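PDB 6WB6: transferrin from Manduca sexta, which transports ferric iron in the insect, binding a single Fe(3+) per molecule together with a carbonate anion. Local coordinates for residues A[350-360]-A[380-390]; A[390-398]-A[411-421]. One frame throughout, in Å; residues are numbered along the deposited sequence.

Contact 1 of 2, residues A[350-360]-A[380-390]; sequences ELVVRLCVTSN and PILDCVQENSE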
loop_
_atom_site.group_PDB
_atom_site.type_symbol
_atom_site.label_atom_id
_atom_site.label_comp_id
_atom_site.label_asym_id
_atom_site.label_seq_id
_atom_site.Cartn_x
_atom_site.Cartn_y
_atom_site.Cartn_z
ATOM N N GLU A 350 12.029 19.241 -0.802
ATOM C CA GLU A 350 11.450 17.903 -0.809
ATOM C C GLU A 350 9.928 17.998 -0.954
ATOM O O GLU A 350 9.264 18.781 -0.268
ATOM C CB GLU A 350 11.847 17.155 0.467
ATOM C CG GLU A 350 13.381 17.092 0.737
ATOM C CD GLU A 350 14.159 16.175 -0.214
ATOM O OE1 GLU A 350 15.400 16.245 -0.210
ATOM O OE2 GLU A 350 13.543 15.383 -0.954
ATOM N N LEU A 351 9.368 17.216 -1.867
ATOM C CA LEU A 351 7.945 17.355 -2.140
ATOM C C LEU A 351 7.139 16.788 -0.985
ATOM O O LEU A 351 7.483 15.753 -0.415
ATOM C CB LEU A 351 7.553 16.655 -3.440
ATOM C CG LEU A 351 6.071 16.803 -3.792
ATOM C CD1 LEU A 351 5.693 18.272 -4.032
ATOM C CD2 LEU A 351 5.713 15.963 -4.979
ATOM N N VAL A 352 6.051 17.468 -0.647
ATOM C CA VAL A 352 5.187 17.073 0.458
ATOM C C VAL A 352 3.771 17.015 -0.071
ATOM O O VAL A 352 3.346 17.892 -0.825
ATOM C CB VAL A 352 5.289 18.058 1.640
ATOM C CG1 VAL A 352 4.235 17.747 2.714
ATOM C CG2 VAL A 352 6.689 18.032 2.223
ATOM N N VAL A 353 3.052 15.968 0.295
ATOM C CA VAL A 353 1.636 15.849 0.010
ATOM C C VAL A 353 0.889 16.025 1.334
ATOM O O VAL A 353 1.154 15.313 2.319
ATOM C CB VAL A 353 1.317 14.517 -0.679
ATOM C CG1 VAL A 353 1.675 13.328 0.198
ATOM C CG2 VAL A 353 -0.143 14.456 -1.088
ATOM N N ARG A 354 -0.007 17.002 1.369
ATOM C CA ARG A 354 -0.706 17.393 2.595
ATOM C C ARG A 354 -2.108 16.816 2.532
ATOM O O ARG A 354 -2.909 17.215 1.679
ATOM C CB ARG A 354 -0.761 18.909 2.758
ATOM C CG ARG A 354 0.581 19.600 2.709
ATOM C CD ARG A 354 0.417 21.082 2.517
ATOM N NE ARG A 354 -0.116 21.357 1.176
ATOM C CZ ARG A 354 -0.513 22.551 0.748
ATOM N NH1 ARG A 354 -0.458 23.606 1.558
ATOM N NH2 ARG A 354 -0.998 22.684 -0.485
ATOM N N LEU A 355 -2.381 15.839 3.383
ATOM C CA LEU A 355 -3.713 15.264 3.488
ATOM C C LEU A 355 -4.488 16.046 4.533
ATOM O O LEU A 355 -3.983 16.273 5.635
ATOM C CB LEU A 355 -3.666 13.796 3.894
ATOM C CG LEU A 355 -5.036 13.210 4.265
ATOM C CD1 LEU A 355 -5.984 13.211 3.099
ATOM C CD2 LEU A 355 -4.893 11.805 4.865
ATOM N N CYS A 356 -5.703 16.442 4.195
ATOM C CA CYS A 356 -6.539 17.166 5.138
ATOM C C CYS A 356 -7.363 16.157 5.926
ATOM O O CYS A 356 -7.977 15.258 5.342
ATOM C CB CYS A 356 -7.446 18.158 4.425
ATOM S SG CYS A 356 -8.280 19.261 5.631
ATOM N N VAL A 357 -7.321 16.275 7.252
ATOM C CA VAL A 357 -8.063 15.414 8.159
ATOM C C VAL A 357 -9.021 16.276 8.972
ATOM O O VAL A 357 -8.820 17.480 9.140
ATOM C CB VAL A 357 -7.119 14.636 9.089
ATOM C CG1 VAL A 357 -6.120 13.828 8.276
ATOM C CG2 VAL A 357 -6.387 15.596 9.991
ATOM N N THR A 358 -10.063 15.638 9.502
ATOM C CA THR A 358 -11.143 16.356 10.169
ATOM C C THR A 358 -11.259 16.052 11.656
ATOM O O THR A 358 -12.285 16.390 12.247
ATOM C CB THR A 358 -12.489 16.041 9.521
ATOM O OG1 THR A 358 -12.713 14.630 9.546
ATOM C CG2 THR A 358 -12.536 16.528 8.085
ATOM N N SER A 359 -10.255 15.445 12.282
ATOM C CA SER A 359 -10.342 15.205 13.714
ATOM C C SER A 359 -8.947 15.010 14.274
ATOM O O SER A 359 -7.995 14.729 13.534
ATOM C CB SER A 359 -11.220 13.995 14.021
ATOM O OG SER A 359 -10.560 12.792 13.705
ATOM N N ASN A 360 -8.850 15.167 15.611
ATOM C CA ASN A 360 -7.584 14.978 16.307
ATOM C C ASN A 360 -7.097 13.536 16.188
ATOM O O ASN A 360 -5.892 13.291 16.057
ATOM C CB ASN A 360 -7.702 15.349 17.795
ATOM C CG ASN A 360 -7.931 16.825 18.022
ATOM O OD1 ASN A 360 -7.631 17.649 17.172
ATOM N ND2 ASN A 360 -8.461 17.164 19.192
ATOM N N PRO A 380 6.162 11.218 -2.294
ATOM C CA PRO A 380 6.251 12.344 -1.356
ATOM C C PRO A 380 5.992 12.062 0.128
ATOM O O PRO A 380 5.225 11.174 0.525
ATOM C CB PRO A 380 5.175 13.308 -1.878
ATOM C CG PRO A 380 4.231 12.459 -2.638
ATOM C CD PRO A 380 5.082 11.417 -3.279
ATOM N N ILE A 381 6.680 12.861 0.941
ATOM C CA ILE A 381 6.448 12.871 2.377
ATOM C C ILE A 381 5.014 13.262 2.631
ATOM O O ILE A 381 4.484 14.201 2.016
ATOM C CB ILE A 381 7.411 13.860 3.056
ATOM C CG1 ILE A 381 8.846 13.366 2.917
ATOM C CG2 ILE A 381 7.062 14.064 4.530
ATOM C CD1 ILE A 381 9.865 14.484 2.919
ATOM N N LEU A 382 4.383 12.568 3.558
ATOM C CA LEU A 382 2.999 12.853 3.902
ATOM C C LEU A 382 2.967 13.895 5.016
ATOM O O LEU A 382 3.577 13.714 6.079
ATOM C CB LEU A 382 2.273 11.572 4.310
ATOM C CG LEU A 382 0.823 11.676 4.747
ATOM C CD1 LEU A 382 -0.076 12.019 3.588
ATOM C CD2 LEU A 382 0.410 10.355 5.362
ATOM N N ASP A 383 2.275 14.988 4.773
ATOM C CA ASP A 383 2.000 15.919 5.849
ATOM C C ASP A 383 0.517 15.862 6.170
ATOM O O ASP A 383 -0.292 15.360 5.387
ATOM C CB ASP A 383 2.448 17.321 5.486
ATOM C CG ASP A 383 2.450 18.251 6.668
ATOM O OD1 ASP A 383 2.157 17.784 7.796
ATOM O OD2 ASP A 383 2.754 19.444 6.469
ATOM N N CYS A 384 0.189 16.319 7.370
ATOM C CA CYS A 384 -1.145 16.199 7.935
ATOM C C CYS A 384 -1.638 17.584 8.339
ATOM O O CYS A 384 -0.953 18.302 9.076
ATOM C CB CYS A 384 -1.112 15.249 9.141
ATOM S SG CYS A 384 -0.374 13.637 8.738
ATOM N N VAL A 385 -2.818 17.950 7.858
ATOM C CA VAL A 385 -3.401 19.263 8.100
ATOM C C VAL A 385 -4.849 19.079 8.530
ATOM O O VAL A 385 -5.596 18.311 7.916
ATOM C CB VAL A 385 -3.316 20.158 6.856
ATOM C CG1 VAL A 385 -4.161 21.410 7.043
ATOM C CG2 VAL A 385 -1.858 20.527 6.600
ATOM N N GLN A 386 -5.249 19.791 9.577
ATOM C CA GLN A 386 -6.505 19.507 10.258
ATOM C C GLN A 386 -7.466 20.682 10.157
ATOM O O GLN A 386 -7.159 21.793 10.604
ATOM C CB GLN A 386 -6.274 19.164 11.722
ATOM C CG GLN A 386 -7.464 18.404 12.320
ATOM C CD GLN A 386 -7.581 18.579 13.798
ATOM O OE1 GLN A 386 -6.632 18.992 14.459
ATOM N NE2 GLN A 386 -8.748 18.288 14.329
ATOM N N GLU A 387 -8.636 20.420 9.611
ATOM C CA GLU A 387 -9.745 21.354 9.655
ATOM C C GLU A 387 -10.848 20.682 10.452
ATOM O O GLU A 387 -10.752 19.505 10.802
ATOM C CB GLU A 387 -10.218 21.731 8.245
ATOM C CG GLU A 387 -9.122 22.368 7.400
ATOM C CD GLU A 387 -8.801 23.782 7.848
ATOM O OE1 GLU A 387 -9.697 24.458 8.395
ATOM O OE2 GLU A 387 -7.642 24.194 7.680
ATOM N N ASN A 388 -11.912 21.420 10.740
ATOM C CA ASN A 388 -12.904 20.918 11.680
ATOM C C ASN A 388 -14.118 20.317 10.988
ATOM O O ASN A 388 -15.056 19.894 11.668
ATOM C CB ASN A 388 -13.306 22.026 12.658
ATOM C CG ASN A 388 -12.334 22.144 13.842
ATOM O OD1 ASN A 388 -11.263 21.521 13.861
ATOM N ND2 ASN A 388 -12.707 22.944 14.834
ATOM N N SER A 389 -14.096 20.213 9.663
ATOM C CA SER A 389 -15.150 19.505 8.957
ATOM C C SER A 389 -14.654 19.049 7.593
ATOM O O SER A 389 -13.597 19.461 7.109
ATOM C CB SER A 389 -16.373 20.391 8.761
ATOM O OG SER A 389 -16.083 21.364 7.789
ATOM N N GLU A 390 -15.477 18.226 6.955
ATOM C CA GLU A 390 -15.208 17.827 5.585
ATOM C C GLU A 390 -15.274 19.032 4.651
ATOM O O GLU A 390 -14.391 19.232 3.816
ATOM C CB GLU A 390 -16.204 16.739 5.179
ATOM C CG GLU A 390 -16.198 16.348 3.713
ATOM C CD GLU A 390 -17.223 15.285 3.407
ATOM O OE1 GLU A 390 -17.026 14.125 3.829
ATOM O OE2 GLU A 390 -18.250 15.618 2.779
HETATM O O HOH W 1 9.140 13.809 -0.592
#
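Val353 is gripped twice by the neighbouring strand, its N-H going to Ile381 O and its O taking Asp383 N, in a beta-alpha-beta unit in which strand 352-357 runs parallel to strand 381-386 and helix 360-375 makes the crossover. From Ile381 N on Leu351 O to Glu387 N on Val357 O, seven such bonds alternate between the strands, and water 1 bridges the long first one. Val353, Leu355, Leu382 and Val357 line one face of the pair, where CD1 of Leu382 lies 4.0 Å from CB of Leu355. On this face Cys384 is tied by a disulfide to Cys366 of the crossover helix.

The side chain of Gln386 shows how a strand end can reach a helix start. Gln386 CB lies 4.0 Å from CG2 of Val357. Gln386 CG, placed anti to the backbone N (chi1 -160°), rests 3.6 Å from Val357 O. Gln386 CD then comes 3.5 Å from Asn360 OD1, with the two amide planes 75° apart. A leucine here would probably leave Asn360 OD1 without this amide donor. At the tip, Gln386 NE2 gives Asn360 OD1 a weak hydrogen bond of 3.1 Å.

Contact 2 of 2, residues A[390-398]-A[411-421]; sequences EDACLKSVQ and RVAAAAKKYNL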
loop_
_atom_site.group_PDB
_atom_site.type_symbol
_atom_site.label_atom_id
_atom_site.label_comp_id
_atom_site.label_asym_id
_atom_site.label_seq_id
_atom_site.Cartn_x
_atom_site.Cartn_y
_atom_site.Cartn_z
ATOM N N GLU A 390 -15.477 18.226 6.955
ATOM C CA GLU A 390 -15.208 17.827 5.585
ATOM C C GLU A 390 -15.274 19.032 4.651
ATOM O O GLU A 390 -14.391 19.232 3.816
ATOM C CB GLU A 390 -16.204 16.739 5.179
ATOM C CG GLU A 390 -16.198 16.348 3.713
ATOM C CD GLU A 390 -17.223 15.285 3.407
ATOM O OE1 GLU A 390 -17.026 14.125 3.829
ATOM O OE2 GLU A 390 -18.250 15.618 2.779
ATOM N N ASP A 391 -16.317 19.863 4.793
ATOM C CA ASP A 391 -16.430 21.042 3.935
ATOM C C ASP A 391 -15.228 21.961 4.115
ATOM O O ASP A 391 -14.746 22.563 3.146
ATOM C CB ASP A 391 -17.736 21.791 4.214
ATOM C CG ASP A 391 -17.846 23.067 3.423
ATOM O OD1 ASP A 391 -18.265 23.015 2.231
ATOM O OD2 ASP A 391 -17.486 24.129 3.981
ATOM N N ALA A 392 -14.711 22.067 5.338
ATOM C CA ALA A 392 -13.531 22.903 5.538
ATOM C C ALA A 392 -12.276 22.253 4.977
ATOM O O ALA A 392 -11.344 22.961 4.584
ATOM C CB ALA A 392 -13.321 23.218 7.014
ATOM N N CYS A 393 -12.210 20.916 4.962
ATOM C CA CYS A 393 -11.091 20.265 4.290
ATOM C C CYS A 393 -11.172 20.489 2.789
ATOM O O CYS A 393 -10.147 20.693 2.129
ATOM C CB CYS A 393 -11.069 18.760 4.599
ATOM S SG CYS A 393 -10.068 18.326 6.006
ATOM N N LEU A 394 -12.381 20.412 2.231
ATOM C CA LEU A 394 -12.544 20.634 0.803
ATOM C C LEU A 394 -12.174 22.058 0.432
ATOM O O LEU A 394 -11.451 22.288 -0.537
ATOM C CB LEU A 394 -13.977 20.327 0.383
ATOM C CG LEU A 394 -14.367 18.869 0.557
ATOM C CD1 LEU A 394 -15.854 18.768 0.344
ATOM C CD2 LEU A 394 -13.579 17.965 -0.414
ATOM N N LYS A 395 -12.696 23.039 1.162
ATOM C CA LYS A 395 -12.257 24.408 0.927
ATOM C C LYS A 395 -10.748 24.502 0.997
ATOM O O LYS A 395 -10.127 25.241 0.228
ATOM C CB LYS A 395 -12.881 25.354 1.950
ATOM C CG LYS A 395 -12.371 26.790 1.893
ATOM C CD LYS A 395 -12.596 27.454 0.511
ATOM C CE LYS A 395 -12.584 28.997 0.624
ATOM N NZ LYS A 395 -12.397 29.714 -0.701
ATOM N N SER A 396 -10.140 23.800 1.949
ATOM C CA SER A 396 -8.706 23.945 2.119
ATOM C C SER A 396 -7.965 23.391 0.917
ATOM O O SER A 396 -6.955 23.965 0.489
ATOM C CB SER A 396 -8.249 23.253 3.403
ATOM O OG SER A 396 -6.834 23.236 3.525
ATOM N N VAL A 397 -8.432 22.272 0.356
ATOM C CA VAL A 397 -7.804 21.770 -0.867
ATOM C C VAL A 397 -7.914 22.827 -1.972
ATOM O O VAL A 397 -6.938 23.146 -2.655
ATOM C CB VAL A 397 -8.418 20.421 -1.281
ATOM C CG1 VAL A 397 -7.763 19.864 -2.579
ATOM C CG2 VAL A 397 -8.230 19.371 -0.156
ATOM N N GLN A 398 -9.090 23.424 -2.130
ATOM C CA GLN A 398 -9.235 24.489 -3.120
ATOM C C GLN A 398 -8.231 25.616 -2.901
ATOM O O GLN A 398 -7.559 26.053 -3.843
ATOM C CB GLN A 398 -10.640 25.052 -3.075
ATOM C CG GLN A 398 -10.881 26.072 -4.132
ATOM C CD GLN A 398 -12.206 26.713 -3.984
ATOM O OE1 GLN A 398 -13.059 26.603 -4.868
ATOM N NE2 GLN A 398 -12.409 27.399 -2.855
ATOM N N ARG A 411 -21.221 12.982 -2.174
ATOM C CA ARG A 411 -20.712 14.336 -2.022
ATOM C C ARG A 411 -19.520 14.631 -2.922
ATOM O O ARG A 411 -19.037 15.769 -2.922
ATOM C CB ARG A 411 -20.343 14.595 -0.564
ATOM C CG ARG A 411 -21.557 14.606 0.344
ATOM C CD ARG A 411 -21.251 15.042 1.771
ATOM N NE ARG A 411 -20.412 14.094 2.502
ATOM C CZ ARG A 411 -20.790 12.873 2.878
ATOM N NH1 ARG A 411 -21.993 12.406 2.581
ATOM N NH2 ARG A 411 -19.953 12.113 3.554
ATOM N N VAL A 412 -19.056 13.650 -3.706
ATOM C CA VAL A 412 -17.910 13.868 -4.592
ATOM C C VAL A 412 -18.278 14.807 -5.741
ATOM O O VAL A 412 -17.489 15.671 -6.134
ATOM C CB VAL A 412 -17.374 12.527 -5.133
ATOM C CG1 VAL A 412 -16.161 12.755 -6.039
ATOM C CG2 VAL A 412 -17.015 11.587 -3.999
ATOM N N ALA A 413 -19.454 14.630 -6.333
ATOM C CA ALA A 413 -19.843 15.526 -7.407
ATOM C C ALA A 413 -20.144 16.917 -6.861
ATOM O O ALA A 413 -19.725 17.923 -7.440
ATOM C CB ALA A 413 -21.046 14.965 -8.155
ATOM N N ALA A 414 -20.862 16.987 -5.743
ATOM C CA ALA A 414 -21.066 18.264 -5.062
ATOM C C ALA A 414 -19.748 18.967 -4.790
ATOM O O ALA A 414 -19.599 20.161 -5.057
ATOM C CB ALA A 414 -21.809 18.040 -3.746
ATOM N N ALA A 415 -18.775 18.239 -4.239
ATOM C CA ALA A 415 -17.500 18.857 -3.900
ATOM C C ALA A 415 -16.775 19.370 -5.133
ATOM O O ALA A 415 -16.010 20.336 -5.041
ATOM C CB ALA A 415 -16.627 17.862 -3.151
ATOM N N ALA A 416 -16.989 18.742 -6.293
ATOM C CA ALA A 416 -16.373 19.240 -7.518
ATOM C C ALA A 416 -17.099 20.465 -8.067
ATOM O O ALA A 416 -16.455 21.399 -8.558
ATOM C CB ALA A 416 -16.326 18.133 -8.583
ATOM N N LYS A 417 -18.432 20.478 -8.032
ATOM C CA LYS A 417 -19.143 21.673 -8.473
ATOM C C LYS A 417 -18.745 22.860 -7.615
ATOM O O LYS A 417 -18.593 23.976 -8.112
ATOM C CB LYS A 417 -20.660 21.463 -8.399
ATOM C CG LYS A 417 -21.390 21.586 -9.724
ATOM N N LYS A 418 -18.538 22.626 -6.325
ATOM C CA LYS A 418 -18.463 23.718 -5.368
ATOM C C LYS A 418 -17.045 24.231 -5.208
ATOM O O LYS A 418 -16.845 25.446 -5.080
ATOM C CB LYS A 418 -19.019 23.253 -4.011
ATOM C CG LYS A 418 -18.607 24.109 -2.807
ATOM C CD LYS A 418 -19.638 25.126 -2.484
ATOM C CE LYS A 418 -20.744 24.499 -1.669
ATOM N NZ LYS A 418 -20.444 24.658 -0.225
ATOM N N TYR A 419 -16.078 23.328 -5.196
ATOM C CA TYR A 419 -14.667 23.678 -4.944
ATOM C C TYR A 419 -13.756 23.398 -6.113
ATOM O O TYR A 419 -12.600 23.494 -5.916
ATOM C CB TYR A 419 -14.151 22.853 -3.789
ATOM C CG TYR A 419 -14.816 23.239 -2.521
ATOM C CD1 TYR A 419 -14.659 24.520 -2.046
ATOM C CD2 TYR A 419 -15.653 22.363 -1.875
ATOM C CE1 TYR A 419 -15.269 24.915 -0.894
ATOM C CE2 TYR A 419 -16.217 22.714 -0.674
ATOM C CZ TYR A 419 -16.092 24.018 -0.265
ATOM O OH TYR A 419 -16.691 24.434 0.829
ATOM N N ASN A 420 -14.315 23.086 -7.263
ATOM C CA ASN A 420 -13.534 22.754 -8.452
ATOM C C ASN A 420 -12.427 21.750 -8.130
ATOM O O ASN A 420 -11.284 21.873 -8.587
ATOM C CB ASN A 420 -12.957 24.011 -9.088
ATOM C CG ASN A 420 -12.560 23.791 -10.509
ATOM O OD1 ASN A 420 -13.003 22.824 -11.147
ATOM N ND2 ASN A 420 -11.717 24.687 -11.033
ATOM N N LEU A 421 -12.773 20.747 -7.334
ATOM C CA LEU A 421 -11.891 19.627 -7.054
ATOM C C LEU A 421 -12.282 18.449 -7.926
ATOM O O LEU A 421 -13.344 18.430 -8.545
ATOM C CB LEU A 421 -11.963 19.247 -5.574
ATOM C CG LEU A 421 -11.726 20.415 -4.620
ATOM C CD1 LEU A 421 -12.047 19.985 -3.191
ATOM C CD2 LEU A 421 -10.294 20.865 -4.751
#
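Tyr419 presses its ring into helix 390-398 as a knob into a hole formed by Asp391, Leu394, Lys395 and Gln398, the i, i+3, i+4, i+7 set of helix packing. The short axes of helices 390-398 and 411-419 approach to 10.3 Å and run at 46° to one another, and this ring occupies the space between them near the C-terminal end of the second. With CG anti to the carbonyl carbon (chi1 -67°), the phenol reaches across to the neighbouring helix. The peptide joining Leu394 to Lys395 lies over one face of the Tyr419 ring, with Lys395 N 3.7 Å above the plane near its centre, while CG of Lys418 covers the opposite face. Asp391 OD1 stands at the edge of the ring and accepts the hydroxyl proton at a distance of 2.5 Å from Tyr419 OH, met from above the carboxylate plane.

Leu394 and Leu421 extend the contact inward. CB of Leu394 touches CE2 of Tyr419 at 3.4 Å, and CD1 of Leu394 reaches CB of Ala415 at 3.7 Å. The other branch, CD2 of Leu394, meets CD1 of Leu421 at 3.8 Å. Leu421 follows Asn420, the first residue past the helix, with positive phi, and CD2 of Leu421 is tight against Val397 CG1. Val589 of strand 587-590 touches both leucines, so the helices close over a sheet.

At the start of segment 411-421, in a salt bridge, Arg411 NE donates a hydrogen bond of 2.7 Å to the syn lone pair of Glu390 OE2, the two charged groups only 11° from coplanar.

Apolar packing thus lies between polar clamps. The Tyr419 hydroxyl, and a long salt bridge from Lys418, would probably stabilise the negative charge of Asp391 and favour its ionised form.

Contact 1 and contact 2 follow one another along the chain, and their centres are 15 Å apart. Strand 381-386 runs out of the first into the helix of the second, with Ser389 capping that helix at Ala392 N and Glu390 belonging to both. A covalent tie reinforces the sequence: the disulfide between Cys356 SG and Cys393 SG, 2.1 Å long, fastens strand 352-357 to helix 390-398. Around it, Thr358 CG2 packs 3.7 Å from Cys393 SG. Both contacts lie in the second transferrin-like region and away from the iron and carbonate, whose protein ligands include Tyr90 and Tyr204 of the first.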